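Local coordinates for protein guanylate kinase (Coxiella burnetii, PDB 3TR0) that transfers a phosphate group from ATP to GMP, giving ADP and GDP, and is held here with GMP in its nucleotide pocket, at residues G48-E51 and G52-F56; H75-Y79 and E80-G84. All coordinates share one frame; numbering follows the deposited sequence.

Interaction 1. Residues G48-E51 and G52-F56. With 5GP (guanosine-5'-monophosphate), chain D; SO4 (sulfate ion), chain C.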
loop_
_atom_site.group_PDB
_atom_site.type_symbol
_atom_site.label_atom_id
_atom_site.label_comp_id
_atom_site.label_asym_id
_atom_site.label_seq_id
_atom_site.Cartn_x
_atom_site.Cartn_y
_atom_site.Cartn_z
ATOM N N GLY A 48 20.050 -20.180 -23.090
ATOM C CA GLY A 48 19.989 -18.883 -22.444
ATOM C C GLY A 48 19.788 -18.994 -20.944
ATOM O O GLY A 48 20.232 -18.130 -20.189
ATOM N N ASP A 49 19.118 -20.060 -20.512
ATOM C CA ASP A 49 18.867 -20.282 -19.089
ATOM C C ASP A 49 20.154 -20.579 -18.331
ATOM O O ASP A 49 21.058 -21.232 -18.854
ATOM C CB ASP A 49 17.873 -21.430 -18.882
ATOM C CG ASP A 49 16.455 -21.055 -19.266
ATOM O OD1 ASP A 49 16.150 -19.846 -19.317
ATOM O OD2 ASP A 49 15.642 -21.972 -19.505
ATOM N N GLN A 50 20.225 -20.105 -17.091
ATOM C CA GLN A 50 21.378 -20.352 -16.237
ATOM C C GLN A 50 20.964 -21.008 -14.922
ATOM O O GLN A 50 20.105 -20.496 -14.205
ATOM C CB GLN A 50 22.124 -19.049 -15.950
ATOM C CG GLN A 50 22.744 -18.394 -17.169
ATOM C CD GLN A 50 23.474 -17.111 -16.822
ATOM O OE1 GLN A 50 24.537 -17.136 -16.200
ATOM N NE2 GLN A 50 22.900 -15.979 -17.214
ATOM N N GLU A 51 21.582 -22.143 -14.613
ATOM C CA GLU A 51 21.319 -22.841 -13.360
ATOM C C GLU A 51 21.542 -21.920 -12.161
ATOM O O GLU A 51 22.582 -21.272 -12.051
ATOM C CB GLU A 51 22.214 -24.074 -13.243
ATOM C CG GLU A 51 22.236 -24.703 -11.860
ATOM C CD GLU A 51 20.946 -25.422 -11.518
ATOM O OE1 GLU A 51 20.125 -25.649 -12.432
ATOM O OE2 GLU A 51 20.754 -25.762 -10.332
ATOM N N GLY A 52 20.558 -21.861 -11.268
ATOM C CA GLY A 52 20.655 -21.038 -10.073
ATOM C C GLY A 52 20.366 -19.569 -10.317
ATOM O O GLY A 52 20.367 -18.762 -9.386
ATOM N N VAL A 53 20.121 -19.215 -11.574
ATOM C CA VAL A 53 19.798 -17.839 -11.928
ATOM C C VAL A 53 18.338 -17.728 -12.361
ATOM O O VAL A 53 17.571 -16.941 -11.808
ATOM C CB VAL A 53 20.706 -17.319 -13.057
ATOM C CG1 VAL A 53 20.294 -15.912 -13.466
ATOM C CG2 VAL A 53 22.170 -17.355 -12.622
ATOM N N ASP A 54 17.963 -18.525 -13.355
ATOM C CA ASP A 54 16.585 -18.576 -13.820
ATOM C C ASP A 54 15.791 -19.562 -12.973
ATOM O O ASP A 54 14.701 -19.256 -12.490
ATOM C CB ASP A 54 16.549 -18.982 -15.293
ATOM C CG ASP A 54 17.277 -17.992 -16.181
ATOM O OD1 ASP A 54 16.632 -17.035 -16.655
ATOM O OD2 ASP A 54 18.495 -18.163 -16.394
ATOM N N TYR A 55 16.360 -20.747 -12.786
ATOM C CA TYR A 55 15.747 -21.782 -11.969
ATOM C C TYR A 55 16.832 -22.706 -11.467
ATOM O O TYR A 55 17.974 -22.651 -11.928
ATOM C CB TYR A 55 14.787 -22.637 -12.798
ATOM C CG TYR A 55 13.473 -21.986 -13.173
ATOM C CD1 TYR A 55 12.393 -21.999 -12.298
ATOM C CD2 TYR A 55 13.302 -21.397 -14.415
ATOM C CE1 TYR A 55 11.182 -21.418 -12.646
ATOM C CE2 TYR A 55 12.100 -20.816 -14.772
ATOM C CZ TYR A 55 11.044 -20.828 -13.884
ATOM O OH TYR A 55 9.849 -20.250 -14.240
ATOM N N PHE A 56 16.465 -23.560 -10.521
ATOM C CA PHE A 56 17.233 -24.754 -10.249
ATOM C C PHE A 56 16.599 -25.829 -11.108
ATOM O O PHE A 56 15.496 -26.292 -10.817
ATOM C CB PHE A 56 17.145 -25.139 -8.774
ATOM C CG PHE A 56 17.801 -24.153 -7.850
ATOM C CD1 PHE A 56 19.183 -24.080 -7.764
ATOM C CD2 PHE A 56 17.039 -23.311 -7.059
ATOM C CE1 PHE A 56 19.790 -23.178 -6.913
ATOM C CE2 PHE A 56 17.640 -22.409 -6.207
ATOM C CZ PHE A 56 19.019 -22.345 -6.132
HETATM P P 5GP D . 8.320 -20.643 -17.401
HETATM O O1P 5GP D . 9.658 -20.078 -16.993
HETATM O O2P 5GP D . 8.246 -22.102 -17.768
HETATM O O3P 5GP D . 7.764 -19.796 -18.522
HETATM O "O5'" 5GP D . 7.248 -20.324 -16.269
HETATM C "C5'" 5GP D . 5.975 -20.949 -16.272
HETATM C "C4'" 5GP D . 5.096 -20.398 -15.182
HETATM O "O4'" 5GP D . 5.207 -21.228 -14.008
HETATM C "C3'" 5GP D . 5.465 -19.013 -14.677
HETATM O "O3'" 5GP D . 4.982 -17.974 -15.511
HETATM C "C2'" 5GP D . 4.875 -18.986 -13.272
HETATM O "O2'" 5GP D . 3.507 -18.611 -13.316
HETATM C "C1'" 5GP D . 4.952 -20.461 -12.858
HETATM N N9 5GP D . 6.018 -20.717 -11.873
HETATM C C8 5GP D . 7.340 -20.533 -11.980
HETATM N N7 5GP D . 7.925 -20.933 -10.822
HETATM C C5 5GP D . 6.943 -21.367 -9.996
HETATM C C6 5GP D . 6.904 -21.883 -8.705
HETATM O O6 5GP D . 7.955 -22.029 -8.034
HETATM N N1 5GP D . 5.723 -22.226 -8.177
HETATM C C2 5GP D . 4.579 -22.080 -8.862
HETATM N N2 5GP D . 3.391 -22.430 -8.315
HETATM N N3 5GP D . 4.586 -21.581 -10.110
HETATM C C4 5GP D . 5.756 -21.230 -10.682
HETATM S S SO4 C . 24.922 -22.483 -16.761
HETATM O O1 SO4 C . 25.463 -21.386 -15.965
HETATM O O2 SO4 C . 24.102 -21.940 -17.841
HETATM O O3 SO4 C . 26.019 -23.254 -17.334
HETATM O O4 SO4 C . 24.107 -23.351 -15.917
#

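Interaction 2. Residues H75-Y79 and E80-G84. With 5GP (guanosine-5'-monophosphate), chain D.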
loop_
_atom_site.group_PDB
_atom_site.type_symbol
_atom_site.label_atom_id
_atom_site.label_comp_id
_atom_site.label_asym_id
_atom_site.label_seq_id
_atom_site.Cartn_x
_atom_site.Cartn_y
_atom_site.Cartn_z
ATOM N N HIS A 75 3.958 -25.873 -4.449
ATOM C CA HIS A 75 4.281 -26.503 -5.726
ATOM C C HIS A 75 3.042 -26.693 -6.598
ATOM O O HIS A 75 1.928 -26.833 -6.095
ATOM C CB HIS A 75 5.014 -27.834 -5.516
ATOM C CG HIS A 75 4.124 -28.954 -5.077
ATOM N ND1 HIS A 75 3.674 -29.927 -5.944
ATOM C CD2 HIS A 75 3.596 -29.254 -3.868
ATOM C CE1 HIS A 75 2.910 -30.781 -5.285
ATOM N NE2 HIS A 75 2.846 -30.394 -4.023
ATOM N N ALA A 76 3.242 -26.688 -7.912
ATOM C CA ALA A 76 2.128 -26.798 -8.841
ATOM C C ALA A 76 2.577 -27.404 -10.155
ATOM O O ALA A 76 3.772 -27.457 -10.455
ATOM C CB ALA A 76 1.498 -25.429 -9.085
ATOM N N THR A 77 1.604 -27.861 -10.934
ATOM C CA THR A 77 1.862 -28.368 -12.269
ATOM C C THR A 77 1.346 -27.373 -13.292
ATOM O O THR A 77 0.196 -26.940 -13.221
ATOM C CB THR A 77 1.171 -29.721 -12.497
ATOM O OG1 THR A 77 1.683 -30.681 -11.566
ATOM C CG2 THR A 77 1.418 -30.205 -13.915
ATOM N N ILE A 78 2.206 -27.011 -14.237
ATOM C CA ILE A 78 1.870 -26.022 -15.254
ATOM C C ILE A 78 2.360 -26.486 -16.619
ATOM O O ILE A 78 3.547 -26.759 -16.806
ATOM C CB ILE A 78 2.494 -24.659 -14.927
ATOM C CG1 ILE A 78 2.052 -24.202 -13.535
ATOM C CG2 ILE A 78 2.103 -23.629 -15.976
ATOM C CD1 ILE A 78 2.903 -23.108 -12.958
ATOM N N TYR A 79 1.441 -26.571 -17.574
ATOM C CA TYR A 79 1.766 -27.091 -18.896
ATOM C C TYR A 79 2.571 -28.384 -18.781
ATOM O O TYR A 79 3.629 -28.531 -19.391
ATOM C CB TYR A 79 2.526 -26.045 -19.721
ATOM C CG TYR A 79 2.910 -26.519 -21.106
ATOM C CD1 TYR A 79 1.951 -26.688 -22.097
ATOM C CD2 TYR A 79 4.233 -26.797 -21.424
ATOM C CE1 TYR A 79 2.299 -27.124 -23.365
ATOM C CE2 TYR A 79 4.591 -27.234 -22.684
ATOM C CZ TYR A 79 3.621 -27.395 -23.652
ATOM O OH TYR A 79 3.980 -27.828 -24.909
ATOM N N GLU A 80 2.063 -29.313 -17.975
ATOM C CA GLU A 80 2.655 -30.642 -17.830
ATOM C C GLU A 80 4.076 -30.645 -17.267
ATOM O O GLU A 80 4.790 -31.641 -17.383
ATOM C CB GLU A 80 2.619 -31.397 -19.160
ATOM C CG GLU A 80 1.223 -31.581 -19.724
ATOM C CD GLU A 80 1.204 -32.498 -20.927
ATOM O OE1 GLU A 80 1.856 -33.563 -20.872
ATOM O OE2 GLU A 80 0.547 -32.150 -21.929
ATOM N N ARG A 81 4.482 -29.536 -16.658
ATOM C CA ARG A 81 5.776 -29.465 -15.990
ATOM C C ARG A 81 5.579 -29.065 -14.533
ATOM O O ARG A 81 4.514 -28.576 -14.152
ATOM C CB ARG A 81 6.704 -28.471 -16.693
ATOM C CG ARG A 81 6.999 -28.809 -18.148
ATOM C CD ARG A 81 7.808 -30.089 -18.278
ATOM N NE ARG A 81 8.116 -30.382 -19.677
ATOM C CZ ARG A 81 8.841 -31.418 -20.085
ATOM N NH1 ARG A 81 9.340 -32.272 -19.203
ATOM N NH2 ARG A 81 9.066 -31.599 -21.380
ATOM N N HIS A 82 6.607 -29.275 -13.721
ATOM C CA HIS A 82 6.501 -29.030 -12.292
ATOM C C HIS A 82 7.360 -27.854 -11.868
ATOM O O HIS A 82 8.485 -27.694 -12.341
ATOM C CB HIS A 82 6.882 -30.283 -11.502
ATOM C CG HIS A 82 5.957 -31.437 -11.729
ATOM N ND1 HIS A 82 4.677 -31.474 -11.221
ATOM C CD2 HIS A 82 6.124 -32.592 -12.416
ATOM C CE1 HIS A 82 4.094 -32.604 -11.583
ATOM N NE2 HIS A 82 4.952 -33.300 -12.309
ATOM N N TYR A 83 6.802 -27.030 -10.986
ATOM C CA TYR A 83 7.493 -25.879 -10.422
ATOM C C TYR A 83 7.205 -25.806 -8.923
ATOM O O TYR A 83 6.089 -26.087 -8.480
ATOM C CB TYR A 83 6.981 -24.586 -11.060
ATOM C CG TYR A 83 7.076 -24.517 -12.568
ATOM C CD1 TYR A 83 8.025 -23.711 -13.183
ATOM C CD2 TYR A 83 6.201 -25.230 -13.374
ATOM C CE1 TYR A 83 8.110 -23.629 -14.558
ATOM C CE2 TYR A 83 6.279 -25.159 -14.751
ATOM C CZ TYR A 83 7.234 -24.355 -15.337
ATOM O OH TYR A 83 7.318 -24.275 -16.707
ATOM N N GLY A 84 8.196 -25.402 -8.138
ATOM C CA GLY A 84 7.990 -25.279 -6.708
ATOM C C GLY A 84 8.922 -24.303 -6.023
ATOM O O GLY A 84 10.000 -23.996 -6.530
HETATM P P 5GP D . 8.320 -20.643 -17.401
HETATM O O1P 5GP D . 9.658 -20.078 -16.993
HETATM O O2P 5GP D . 8.246 -22.102 -17.768
HETATM O O3P 5GP D . 7.764 -19.796 -18.522
HETATM O "O5'" 5GP D . 7.248 -20.324 -16.269
HETATM C "C5'" 5GP D . 5.975 -20.949 -16.272
HETATM C "C4'" 5GP D . 5.096 -20.398 -15.182
HETATM O "O4'" 5GP D . 5.207 -21.228 -14.008
HETATM C "C3'" 5GP D . 5.465 -19.013 -14.677
HETATM O "O3'" 5GP D . 4.982 -17.974 -15.511
HETATM C "C2'" 5GP D . 4.875 -18.986 -13.272
HETATM O "O2'" 5GP D . 3.507 -18.611 -13.316
HETATM C "C1'" 5GP D . 4.952 -20.461 -12.858
HETATM N N9 5GP D . 6.018 -20.717 -11.873
HETATM C C8 5GP D . 7.340 -20.533 -11.980
HETATM N N7 5GP D . 7.925 -20.933 -10.822
HETATM C C5 5GP D . 6.943 -21.367 -9.996
HETATM C C6 5GP D . 6.904 -21.883 -8.705
HETATM O O6 5GP D . 7.955 -22.029 -8.034
HETATM N N1 5GP D . 5.723 -22.226 -8.177
HETATM C C2 5GP D . 4.579 -22.080 -8.862
HETATM N N2 5GP D . 3.391 -22.430 -8.315
HETATM N N3 5GP D . 4.586 -21.581 -10.110
HETATM C C4 5GP D . 5.756 -21.230 -10.682
HETATM O O HOH W 1 5.304 -25.384 -18.356
#

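Interaction 1. Residues G48-E51 and G52-F56
In the loop that leads from strand 40-41 into strand 56-57 of the GMP-binding region, a type II beta turn from Q50 to V53 is fastened by Q50 and D54, each bonding the other. The positive phi of G52, after an extended E51, identifies the turn. The N-H of Q50 points nearly straight at OD2 of D54, 2.7 Å from N. That carboxylate oxygen is reached on its anti side, with the donor 28° out of the carboxylate plane. In return D54 N donates to Q50 O at 3.0 Å, in the carbonyl plane. V53 N gives the same oxygen a second bond, this time from above the plane, so two amides grip one carbonyl. With CG beside its own N (chi1 -61°), the D54 carboxylate swings back over the turn to Q50. The side chains of Q50 and V53 also pack, CB against CB at 3.7 Å. Next to Q50, E51 is bent at chi2 and brings OE2 to the ring edge of F56, 3.4 Å from CD1, while its OE1 accepts from F57 N. The amide N of E51 binds sulfate O4 at 3.1 Å; K45 holds the same ion, probably a crystallisation component. Y55, directly after the turn, donates from OH to O1P of GMP at 2.8 Å. D49 OD1 comes within 3.9 Å of D54 OD1, the carboxylate planes 45° apart. D49 OD2 accepts from R46 N and forms a salt bridge with R43, and D54 OD1 forms one with R25; these would offset the like-charge approach and probably keep both carboxylates ionised.

Interaction 2. Residues H75-Y79 and E80-G84
Y83, on the second strand of the hairpin, lies between I78 of the first and the bound GMP. Its CB lies 3.4 Å from C5 of the guanine. CG lies 4.0 Å from N9 and C4, and CD1 runs along the imidazole part, 3.5 Å from C8. On the other flank CE2 packs on CB of I78 at 3.8 Å, and the carbonyl O of I78 sits in the plane of the ring at its edge. Ribose O4' stands 3.7 Å above one ring face, over its centre. A chi1 of -56°, which sets CG beside the backbone N, carries the ring along the nucleotide, and at the tip OH donates to O2P at 2.6 Å. A water donates both to this OH and to I78 O, tying the phenol back to the opposite strand. I78 CD1 meets ribose O4' at 3.2 Å. On the other face of the sheet, T77 and H82 run alongside each other in the same direction, OG1 of T77 3.1 Å from CE1 of H82. Paired amide-to-carbonyl bonds join A76 with Y83, both nearly straight, and I78 with R81. The reversal from I78 to R81 is a type I' turn, with positive phi at Y79 (47°) and E80 (62°), typical of a two-residue beta hairpin; here its A76, I78 and Y83 face lines the GMP pocket.

How the interactions relate
Interactions 1 and 2 follow one another in the chain, their centres about 16 Å apart, and meet at the bound GMP. Their point of contact is a pair of tyrosines: OH of Y55 packs 3.8 Å from CE1 of Y83, and the two phenols serve different oxygens of one phosphate. R43, which also bonds GMP and forms a salt bridge with D49, links the 48-56 loop to the bound GMP by a second route. F56, at the start of strand 56-57, belongs to the same mixed sheet as the hairpin, with strand 40-41 between 56-57 and 81-86. Residues 75-84 border base, ribose and phosphate, while Y55 reaches the phosphate and the imidazole edge of the base, CE1 being 3.8 Å from N7.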